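Local coordinates for protein acetyltransferase (Sinorhizobium meliloti, PDB 4JXR) that probably transfers an acetyl group from acetyl-CoA to an acceptor molecule, as a GNAT-superfamily enzyme of the phosphinothricin acetyltransferase type, at residues Asn52-Val57 with Asp181-Ser186; Glu19-Ser24 with Ser88-Pro93; Phe117-Ala122 with Phe161-Leu166. All coordinates share one frame; numbering follows the deposited sequence. Where two conformers were deposited one is given.

Interaction 1: residues Asn52-Val57 with Asp181-Ser186; sequences NGYPYV and DTLYRS
Tyr54 and Tyr184 reach for each other from opposite directions, and their phenol oxygens meet in a short hydrogen bond, with Tyr54 OH and Tyr184 OH 2.6 Å apart. Each oxygen lies near the plane of the other ring, at its edge, so the rings join through their hydroxyls and do not stack. Tyr184 brings its ring here from a backbone with positive phi (62°); its CG lies anti to the carbonyl carbon (chi1 -47°), and its own neighbour Leu183 lies against one ring face, with Leu183 CB 3.8 Å above the plane. Leu183 divides its two methyls between the partners. CD1 approaches the phenol end of Tyr54 obliquely, 3.8 Å from Tyr54 OH. CD2 turns instead to Asn52, 3.6 Å from Asn52 O, a van der Waals contact; the hydrogen bond to that oxygen comes from Tyr179 OH. The Asn52 amide crosses the Tyr184 side chain at about a right angle, its plane 74° from the ring, with Asn52 ND2 3.9 Å from Tyr184 OH. Farther along the tail, Arg185 forms a salt bridge to Glu34 of the second subunit. Through Leu183 and Tyr184 the C-terminal tail docks on Asn52 and Tyr54, where helix 39-51 ends in a Schellman motif, with Gly53 in positive phi, just before strand 56-60 enters the central sheet of the GNAT fold.

Interaction 2: residues Glu19-Ser24 with Ser88-Pro93; sequences EIYRES and SIYLSP
Tyr21 turns the edge of its ring into the face of Tyr90, a T-shaped stack with centroids 5.1 Å apart and planes at 87°. Tyr21 CD1 sits 3.8 Å above the Tyr90 plane, over the ring centre, while Tyr21 CE1 lies 3.6 Å from Tyr90 CZ. At the edge of Tyr90, near its plane, comes Ser24, its OG 3.4 Å from Tyr90 CE1. The Tyr90 ring also meets that of Tyr69 on the adjoining strand. With CG opposite the backbone N (chi1 -169°), the Tyr21 ring is carried alongside Tyr90, both phenols pointing the same way. Ile20 lays CG2 against the strand, 4.0 Å from Tyr90 CB and close to the backbone of Ser92. Beyond the strand end, the Glu23 carboxylate slides past the Pro93 ring, with Glu23 CD 4.0 Å from Pro93 CG. The helix segment 19-24 runs across strand 88-91 at 92°, the axes 8.2 Å apart. Leu91, one of the residues seen to bind acetyl-CoA, points away from the helix and touches Ile100 and Leu104 of helix 100-115. Tyr21 OH hydrogen-bonds to Thr31 and Glu33, Glu23 OE2 to Asn27 and Ser92 OG to Ile67 O. Between the two segments themselves the contact is aromatic and van der Waals packing; a polar link is indirect, through Arg96, which meets Glu23 by a salt bridge and Leu91 O by a hydrogen bond.

Interaction 3: residues Phe117-Ala122 with Phe161-Leu166; sequences FRQMIA and FMQRPL
Gln119 to Ala122 and Phe161 to Pro165 pair as neighbouring antiparallel strands of the central mixed sheet of the GNAT fold, the axes of strands 119-122 and 161-165 at 160° by their N-to-C directions. Main-chain hydrogen bonds set the register. Met120 and Arg164 form one hydrogen-bonded pair, with Met120 N 2.8 Å from Arg164 O and Arg164 N bonding back to Met120 O; Ala122 and Met162 form the next in the same way. Gln119 with Pro165 and Ile121 with Gln163 are the non-hydrogen-bonded pairs, and Leu166 N adds a bond to Arg118 O, just before the first strand begins and just after the second ends. Both methionines are selenomethionines.

A polar side-chain bond lies on the face that carries Gln119, Ile121, Gln163 and Pro165. Gln163, extended beyond CG, delivers NE2 to Gln119 OE1 at 2.9 Å, and the bent chain of Gln119 folds its amide over to receive it. The donor stands 53° out of the Gln119 carbonyl plane, and the two amides are turned 81° apart. Gln163 NE2 also bonds to Lys147 O of the second subunit, whose own Phe161 meets the Phe161 ring here, so this face belongs to the dimer interface.

Apolar contacts complete the pairing. Ile121 CD1 touches the edge of the Phe161 ring, 4.0 Å from Phe161 CD2. Leu166 packs CD1 3.8 Å from Phe117 CB and 4.1 Å from Met120 CB. On the face with Met120 and Arg164, helix 100-115 covers the strands through Cys112 and Val109.

Weaker CA-H...O contacts accompany the main-chain bonds: Met120 O, already bonded to Arg164 N, also receives the alpha hydrogen of Gln163, whose CA lies 3.2 Å from that oxygen.

All three interactions reach one mixed sheet. Interactions 1 and 3, centres 16 Å apart, touch directly: Phe117 CZ packs 3.5 Å from Tyr54 CE1. Both also contact the second subunit. Interaction 2 lies across the chain's centre, its centre about 24 Å from that of interaction 1 and 22 Å from that of interaction 3, without touching either. It holds Ile89 and Leu91, seen to bind acetyl-CoA, though none is bound to this chain in the model; a citrate, probably from the crystallisation liquor, lies about 3 Å from the Leu91 side chain. Strand 119-125 of interaction 3 neighbours strand 84-91, bringing the Ala122 side chain about 8 Å from that of Ile89.

Interaction 1: residues Asn52-Val57 with Asp181-Ser186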
loop_
_atom_site.group_PDB
_atom_site.type_symbol
_atom_site.label_atom_id
_atom_site.label_comp_id
_atom_site.label_asym_id
_atom_site.label_seq_id
_atom_site.Cartn_x
_atom_site.Cartn_y
_atom_site.Cartn_z
ATOM N N ASN A 52 -13.230 -4.638 -11.648
ATOM C CA ASN A 52 -13.638 -4.024 -10.407
ATOM C C ASN A 52 -14.396 -2.712 -10.592
ATOM O O ASN A 52 -14.708 -2.047 -9.615
ATOM C CB ASN A 52 -12.415 -3.837 -9.497
ATOM C CG ASN A 52 -11.960 -5.087 -8.827
ATOM O OD1 ASN A 52 -12.775 -5.845 -8.318
ATOM N ND2 ASN A 52 -10.660 -5.243 -8.698
ATOM N N GLY A 53 -14.661 -2.332 -11.827
ATOM C CA GLY A 53 -15.446 -1.142 -12.116
ATOM C C GLY A 53 -14.656 0.151 -12.177
ATOM O O GLY A 53 -15.241 1.208 -12.380
ATOM N N TYR A 54 -13.339 0.082 -12.036
ATOM C CA TYR A 54 -12.525 1.280 -12.060
ATOM C C TYR A 54 -12.296 1.767 -13.486
ATOM O O TYR A 54 -12.207 0.956 -14.405
ATOM C CB TYR A 54 -11.162 0.957 -11.433
ATOM C CG TYR A 54 -11.175 0.593 -9.986
ATOM C CD1 TYR A 54 -11.627 1.458 -8.996
ATOM C CD2 TYR A 54 -10.667 -0.616 -9.544
ATOM C CE1 TYR A 54 -11.574 1.141 -7.663
ATOM C CE2 TYR A 54 -10.601 -0.944 -8.202
ATOM C CZ TYR A 54 -11.048 -0.057 -7.246
ATOM O OH TYR A 54 -10.952 -0.398 -5.940
ATOM N N PRO A 55 -12.104 3.059 -13.673
ATOM C CA PRO A 55 -11.859 3.628 -14.996
ATOM C C PRO A 55 -10.415 3.394 -15.427
ATOM O O PRO A 55 -9.473 3.531 -14.640
ATOM C CB PRO A 55 -12.146 5.111 -14.810
ATOM C CG PRO A 55 -11.802 5.356 -13.339
ATOM C CD PRO A 55 -12.268 4.106 -12.664
ATOM N N TYR A 56 -10.252 3.128 -16.712
ATOM C CA TYR A 56 -8.941 2.881 -17.331
ATOM C C TYR A 56 -9.006 3.554 -18.696
ATOM O O TYR A 56 -9.861 3.175 -19.534
ATOM C CB TYR A 56 -8.699 1.371 -17.412
ATOM C CG TYR A 56 -7.271 0.921 -17.628
ATOM C CD1 TYR A 56 -6.442 1.502 -18.592
ATOM C CD2 TYR A 56 -6.725 -0.107 -16.893
ATOM C CE1 TYR A 56 -5.147 1.034 -18.796
ATOM C CE2 TYR A 56 -5.458 -0.584 -17.088
ATOM C CZ TYR A 56 -4.671 -0.011 -18.086
ATOM O OH TYR A 56 -3.378 -0.457 -18.353
ATOM N N VAL A 57 -8.199 4.581 -18.911
ATOM C CA VAL A 57 -8.313 5.465 -20.041
ATOM C C VAL A 57 -6.992 5.651 -20.771
ATOM O O VAL A 57 -5.913 5.409 -20.212
ATOM C CB VAL A 57 -8.920 6.834 -19.604
ATOM C CG1 VAL A 57 -10.273 6.659 -18.876
ATOM C CG2 VAL A 57 -7.994 7.590 -18.724
ATOM N N ASP A 181 -19.795 0.875 -2.574
ATOM C CA ASP A 181 -20.010 0.173 -1.308
ATOM C C ASP A 181 -19.994 -1.323 -1.491
ATOM O O ASP A 181 -19.740 -2.057 -0.525
ATOM C CB ASP A 181 -21.368 0.583 -0.712
ATOM C CG ASP A 181 -21.553 0.072 0.668
ATOM O OD1 ASP A 181 -20.699 0.304 1.533
ATOM O OD2 ASP A 181 -22.608 -0.574 0.936
ATOM N N THR A 182 -20.305 -1.779 -2.686
ATOM C CA THR A 182 -20.366 -3.183 -3.022
ATOM C C THR A 182 -19.009 -3.853 -3.279
ATOM O O THR A 182 -18.950 -5.057 -3.477
ATOM C CB THR A 182 -21.242 -3.366 -4.252
ATOM O OG1 THR A 182 -20.755 -2.474 -5.253
ATOM C CG2 THR A 182 -22.674 -2.997 -3.949
ATOM N N LEU A 183 -17.910 -3.067 -3.312
ATOM C CA LEU A 183 -16.579 -3.638 -3.522
ATOM C C LEU A 183 -16.059 -4.268 -2.256
ATOM O O LEU A 183 -16.205 -3.763 -1.149
ATOM C CB LEU A 183 -15.581 -2.566 -3.943
ATOM C CG LEU A 183 -15.623 -2.117 -5.380
ATOM C CD1 LEU A 183 -14.726 -0.919 -5.547
ATOM C CD2 LEU A 183 -15.158 -3.215 -6.284
ATOM N N TYR A 184 -15.347 -5.369 -2.454
ATOM C CA TYR A 184 -14.570 -5.993 -1.396
ATOM C C TYR A 184 -15.399 -6.464 -0.225
ATOM O O TYR A 184 -14.988 -6.365 0.915
ATOM C CB TYR A 184 -13.388 -5.104 -0.931
ATOM C CG TYR A 184 -12.605 -4.547 -2.122
ATOM C CD1 TYR A 184 -12.216 -5.342 -3.194
ATOM C CD2 TYR A 184 -12.248 -3.235 -2.166
ATOM C CE1 TYR A 184 -11.572 -4.811 -4.296
ATOM C CE2 TYR A 184 -11.602 -2.671 -3.253
ATOM C CZ TYR A 184 -11.297 -3.466 -4.323
ATOM O OH TYR A 184 -10.670 -2.984 -5.469
ATOM N N ARG A 185 -16.597 -6.985 -0.495
ATOM C CA ARG A 185 -17.525 -7.456 0.527
ATOM C C ARG A 185 -17.592 -8.977 0.420
ATOM O O ARG A 185 -17.369 -9.538 -0.642
ATOM C CB ARG A 185 -18.915 -6.853 0.357
ATOM C CG ARG A 185 -18.910 -5.375 0.140
ATOM C CD ARG A 185 -18.228 -4.528 1.210
ATOM N NE ARG A 185 -18.795 -4.640 2.542
ATOM C CZ ARG A 185 -19.811 -3.905 2.941
ATOM N NH1 ARG A 185 -20.418 -3.026 2.155
ATOM N NH2 ARG A 185 -20.220 -4.033 4.193
ATOM N N SER A 186 -17.875 -9.636 1.485
ATOM C CA SER A 186 -17.819 -11.110 1.390
ATOM C C SER A 186 -18.375 -11.723 2.667
ATOM O O SER A 186 -18.356 -12.944 2.864
ATOM C CB SER A 186 -16.385 -11.608 1.051
ATOM O OG SER A 186 -15.452 -11.395 2.105
ATOM O OXT SER A 186 -18.871 -10.966 3.511
#

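Interaction 2: residues Glu19-Ser24 with Ser88-Pro93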
loop_
_atom_site.group_PDB
_atom_site.type_symbol
_atom_site.label_atom_id
_atom_site.label_comp_id
_atom_site.label_asym_id
_atom_site.label_seq_id
_atom_site.Cartn_x
_atom_site.Cartn_y
_atom_site.Cartn_z
ATOM N N GLU A 19 4.061 -1.050 -23.996
ATOM C CA GLU A 19 5.291 -0.338 -24.410
ATOM C C GLU A 19 5.648 1.016 -23.616
ATOM O O GLU A 19 6.773 1.339 -23.180
ATOM C CB GLU A 19 5.316 -0.027 -25.904
ATOM C CG GLU A 19 6.642 0.657 -26.311
ATOM C CD GLU A 19 7.905 -0.045 -25.756
ATOM O OE1 GLU A 19 8.806 0.614 -25.112
ATOM O OE2 GLU A 19 7.996 -1.271 -25.977
ATOM N N ILE A 20 4.531 1.731 -23.340
ATOM C CA ILE A 20 4.637 2.921 -22.528
ATOM C C ILE A 20 5.131 2.558 -21.145
ATOM O O ILE A 20 6.037 3.189 -20.594
ATOM C CB ILE A 20 3.320 3.705 -22.488
ATOM C CG1 ILE A 20 2.999 4.270 -23.861
ATOM C CG2 ILE A 20 3.339 4.802 -21.465
ATOM C CD1 ILE A 20 1.567 4.726 -24.032
ATOM N N TYR A 21 4.503 1.557 -20.545
ATOM C CA TYR A 21 4.902 1.154 -19.211
ATOM C C TYR A 21 6.336 0.609 -19.210
ATOM O O TYR A 21 7.095 0.893 -18.291
ATOM C CB TYR A 21 3.928 0.124 -18.635
ATOM C CG TYR A 21 4.143 -0.146 -17.156
ATOM C CD1 TYR A 21 4.024 0.872 -16.220
ATOM C CD2 TYR A 21 4.468 -1.411 -16.701
ATOM C CE1 TYR A 21 4.231 0.632 -14.875
ATOM C CE2 TYR A 21 4.671 -1.662 -15.354
ATOM C CZ TYR A 21 4.548 -0.632 -14.445
ATOM O OH TYR A 21 4.744 -0.853 -13.103
ATOM N N ARG A 22 6.699 -0.170 -20.230
ATOM C CA ARG A 22 8.064 -0.685 -20.310
ATOM C C ARG A 22 9.100 0.459 -20.224
ATOM O O ARG A 22 10.100 0.362 -19.495
ATOM C CB ARG A 22 8.242 -1.461 -21.615
ATOM C CG ARG A 22 9.679 -1.908 -21.885
ATOM C CD ARG A 22 9.809 -2.757 -23.165
ATOM N NE ARG A 22 11.140 -3.386 -23.220
ATOM C CZ ARG A 22 11.427 -4.595 -22.748
ATOM N NH1 ARG A 22 10.477 -5.379 -22.235
ATOM N NH2 ARG A 22 12.673 -5.021 -22.815
ATOM N N GLU A 23 8.861 1.530 -20.980
ATOM C CA GLU A 23 9.805 2.642 -21.016
ATOM C C GLU A 23 9.889 3.225 -19.606
ATOM O O GLU A 23 10.983 3.632 -19.141
ATOM C CB GLU A 23 9.365 3.663 -22.059
ATOM C CG GLU A 23 10.356 4.790 -22.321
ATOM C CD GLU A 23 10.476 5.867 -21.257
ATOM O OE1 GLU A 23 9.497 6.243 -20.513
ATOM O OE2 GLU A 23 11.607 6.457 -21.279
ATOM N N SER A 24 8.752 3.359 -18.918
ATOM C CA SER A 24 8.745 3.888 -17.549
ATOM C C SER A 24 9.481 2.970 -16.589
ATOM O O SER A 24 10.265 3.428 -15.728
ATOM C CB SER A 24 7.309 4.079 -17.079
ATOM O OG SER A 24 7.242 4.668 -15.774
ATOM N N SER A 88 -2.929 6.174 -11.188
ATOM C CA SER A 88 -1.698 5.846 -11.894
ATOM C C SER A 88 -1.763 6.473 -13.258
ATOM O O SER A 88 -2.762 6.372 -13.955
ATOM C CB SER A 88 -1.580 4.345 -12.072
ATOM O OG SER A 88 -1.418 3.678 -10.814
ATOM N N ILE A 89 -0.709 7.183 -13.666
ATOM C CA ILE A 89 -0.642 7.915 -14.922
ATOM C C ILE A 89 0.698 7.662 -15.562
ATOM O O ILE A 89 1.724 7.865 -14.930
ATOM C CB ILE A 89 -0.804 9.415 -14.701
ATOM C CG1 ILE A 89 -2.057 9.763 -13.939
ATOM C CG2 ILE A 89 -0.764 10.160 -16.046
ATOM C CD1 ILE A 89 -2.054 11.190 -13.522
ATOM N N TYR A 90 0.707 7.287 -16.846
ATOM C CA TYR A 90 1.948 7.043 -17.601
ATOM C C TYR A 90 1.842 7.683 -18.962
ATOM O O TYR A 90 0.980 7.361 -19.749
ATOM C CB TYR A 90 2.229 5.552 -17.734
ATOM C CG TYR A 90 2.514 4.926 -16.385
ATOM C CD1 TYR A 90 3.779 4.935 -15.875
ATOM C CD2 TYR A 90 1.525 4.325 -15.637
ATOM C CE1 TYR A 90 4.044 4.430 -14.617
ATOM C CE2 TYR A 90 1.798 3.824 -14.353
ATOM C CZ TYR A 90 3.055 3.920 -13.869
ATOM O OH TYR A 90 3.327 3.415 -12.610
ATOM N N LEU A 91 2.763 8.593 -19.250
ATOM C CA LEU A 91 2.864 9.267 -20.534
ATOM C C LEU A 91 4.096 8.812 -21.268
ATOM O O LEU A 91 5.177 8.767 -20.691
ATOM C CB LEU A 91 3.020 10.765 -20.296
ATOM C CG LEU A 91 1.866 11.442 -19.633
ATOM C CD1 LEU A 91 2.151 12.915 -19.399
ATOM C CD2 LEU A 91 0.591 11.269 -20.405
ATOM N N SER A 92 3.973 8.552 -22.548
ATOM C CA SER A 92 5.143 8.369 -23.407
ATOM C C SER A 92 5.927 9.671 -23.426
ATOM O O SER A 92 5.381 10.772 -23.232
ATOM C CB SER A 92 4.726 7.993 -24.796
ATOM O OG SER A 92 4.056 9.002 -25.444
ATOM N N PRO A 93 7.247 9.588 -23.705
ATOM C CA PRO A 93 8.047 10.818 -23.732
ATOM C C PRO A 93 7.448 11.888 -24.622
ATOM O O PRO A 93 7.457 13.072 -24.225
ATOM C CB PRO A 93 9.387 10.326 -24.245
ATOM C CG PRO A 93 9.487 8.947 -23.635
ATOM C CD PRO A 93 8.097 8.390 -23.811
#

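Interaction 3: residues Phe117-Ala122 with Phe161-Leu166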
loop_
_atom_site.group_PDB
_atom_site.type_symbol
_atom_site.label_atom_id
_atom_site.label_comp_id
_atom_site.label_asym_id
_atom_site.label_seq_id
_atom_site.Cartn_x
_atom_site.Cartn_y
_atom_site.Cartn_z
ATOM N N PHE A 117 -16.663 7.201 -5.333
ATOM C CA PHE A 117 -15.525 7.198 -4.431
ATOM C C PHE A 117 -15.443 8.523 -3.680
ATOM O O PHE A 117 -15.987 9.530 -4.132
ATOM C CB PHE A 117 -14.240 6.883 -5.197
ATOM C CG PHE A 117 -14.278 5.539 -5.901
ATOM C CD1 PHE A 117 -14.098 4.381 -5.167
ATOM C CD2 PHE A 117 -14.542 5.419 -7.228
ATOM C CE1 PHE A 117 -14.178 3.154 -5.767
ATOM C CE2 PHE A 117 -14.597 4.218 -7.837
ATOM C CZ PHE A 117 -14.434 3.055 -7.113
ATOM N N ARG A 118 -14.747 8.504 -2.554
ATOM C CA ARG A 118 -14.724 9.666 -1.643
ATOM C C ARG A 118 -13.330 10.263 -1.395
ATOM O O ARG A 118 -13.259 11.359 -0.926
ATOM C CB ARG A 118 -15.382 9.315 -0.308
ATOM C CG ARG A 118 -16.873 8.964 -0.434
ATOM C CD ARG A 118 -17.704 10.122 -0.992
ATOM N NE ARG A 118 -19.146 9.854 -0.811
ATOM C CZ ARG A 118 -19.777 10.072 0.338
ATOM N NH1 ARG A 118 -19.183 10.582 1.384
ATOM N NH2 ARG A 118 -21.059 9.746 0.412
ATOM N N GLN A 119 -12.242 9.516 -1.713
ATOM C CA GLN A 119 -10.895 10.038 -1.542
ATOM C C GLN A 119 -10.037 9.441 -2.639
ATOM O O GLN A 119 -10.245 8.293 -3.027
ATOM C CB GLN A 119 -10.291 9.654 -0.190
ATOM C CG GLN A 119 -11.092 10.119 1.035
ATOM C CD GLN A 119 -11.051 11.602 1.278
ATOM O OE1 GLN A 119 -10.124 12.320 0.912
ATOM N NE2 GLN A 119 -12.106 12.106 1.991
HETATM N N MSE A 120 -9.054 10.226 -3.095
HETATM C CA MSE A 120 -8.063 9.736 -4.046
HETATM C C MSE A 120 -6.669 10.005 -3.477
HETATM O O MSE A 120 -6.376 11.112 -3.009
HETATM C CB MSE A 120 -8.225 10.409 -5.401
HETATM C CG MSE A 120 -7.319 9.803 -6.499
HETATM SE SE MSE A 120 -7.699 10.455 -8.261
HETATM C CE MSE A 120 -9.242 9.447 -8.630
ATOM N N ILE A 121 -5.826 8.985 -3.515
ATOM C CA ILE A 121 -4.426 9.067 -3.104
ATOM C C ILE A 121 -3.535 8.868 -4.300
ATOM O O ILE A 121 -3.816 8.077 -5.190
ATOM C CB ILE A 121 -4.159 8.024 -1.950
ATOM C CG1 ILE A 121 -2.796 8.129 -1.278
ATOM C CG2 ILE A 121 -4.351 6.600 -2.417
ATOM C CD1 ILE A 121 -2.732 7.346 0.040
ATOM N N ALA A 122 -2.430 9.609 -4.322
ATOM C CA ALA A 122 -1.339 9.407 -5.250
ATOM C C ALA A 122 -0.101 9.008 -4.435
ATOM O O ALA A 122 0.228 9.637 -3.446
ATOM C CB ALA A 122 -1.045 10.651 -6.048
ATOM N N PHE A 161 3.293 10.909 -0.731
ATOM C CA PHE A 161 1.862 10.567 -0.635
ATOM C C PHE A 161 1.072 11.851 -0.706
ATOM O O PHE A 161 1.328 12.782 0.074
ATOM C CB PHE A 161 1.567 9.872 0.675
ATOM C CG PHE A 161 2.057 8.422 0.695
ATOM C CD1 PHE A 161 3.396 8.076 0.580
ATOM C CD2 PHE A 161 1.186 7.410 0.751
ATOM C CE1 PHE A 161 3.821 6.749 0.585
ATOM C CE2 PHE A 161 1.619 6.064 0.758
ATOM C CZ PHE A 161 2.941 5.796 0.653
HETATM N N MSE A 162 0.122 11.909 -1.616
HETATM C CA MSE A 162 -0.757 13.074 -1.753
HETATM C C MSE A 162 -2.191 12.603 -1.740
HETATM O O MSE A 162 -2.481 11.444 -2.046
HETATM C CB MSE A 162 -0.487 13.820 -3.034
HETATM C CG MSE A 162 1.005 14.190 -3.185
HETATM SE SE MSE A 162 1.312 15.302 -4.729
HETATM C CE MSE A 162 0.579 16.953 -4.089
ATOM N N GLN A 163 -3.112 13.508 -1.446
ATOM C CA GLN A 163 -4.526 13.113 -1.314
ATOM C C GLN A 163 -5.419 14.267 -1.754
ATOM O O GLN A 163 -5.109 15.420 -1.498
ATOM C CB GLN A 163 -4.846 12.712 0.110
ATOM C CG GLN A 163 -6.202 12.096 0.312
ATOM C CD GLN A 163 -6.381 11.565 1.709
ATOM O OE1 GLN A 163 -5.419 11.279 2.408
ATOM N NE2 GLN A 163 -7.622 11.420 2.090
ATOM N N ARG A 164 -6.568 13.929 -2.315
ATOM C CA ARG A 164 -7.636 14.839 -2.732
ATOM C C ARG A 164 -8.964 14.178 -2.234
ATOM O O ARG A 164 -9.180 13.027 -2.585
ATOM C CB ARG A 164 -7.649 14.983 -4.274
ATOM C CG ARG A 164 -8.590 16.094 -4.752
ATOM C CD ARG A 164 -8.837 15.959 -6.259
ATOM N NE ARG A 164 -9.586 17.044 -6.866
ATOM C CZ ARG A 164 -10.906 17.155 -6.940
ATOM N NH1 ARG A 164 -11.714 16.341 -6.265
ATOM N NH2 ARG A 164 -11.409 18.105 -7.712
ATOM N N PRO A 165 -9.917 14.904 -1.616
ATOM C CA PRO A 165 -11.260 14.361 -1.446
ATOM C C PRO A 165 -11.936 14.309 -2.807
ATOM O O PRO A 165 -11.613 15.079 -3.707
ATOM C CB PRO A 165 -11.934 15.365 -0.522
ATOM C CG PRO A 165 -11.252 16.657 -0.842
ATOM C CD PRO A 165 -9.813 16.276 -1.102
ATOM N N LEU A 166 -12.913 13.442 -2.903
ATOM C CA LEU A 166 -13.760 13.330 -4.069
ATOM C C LEU A 166 -15.215 13.522 -3.634
ATOM O O LEU A 166 -15.653 12.901 -2.664
ATOM C CB LEU A 166 -13.644 11.951 -4.737
ATOM C CG LEU A 166 -12.251 11.555 -5.223
ATOM C CD1 LEU A 166 -12.272 10.108 -5.631
ATOM C CD2 LEU A 166 -11.770 12.433 -6.362
#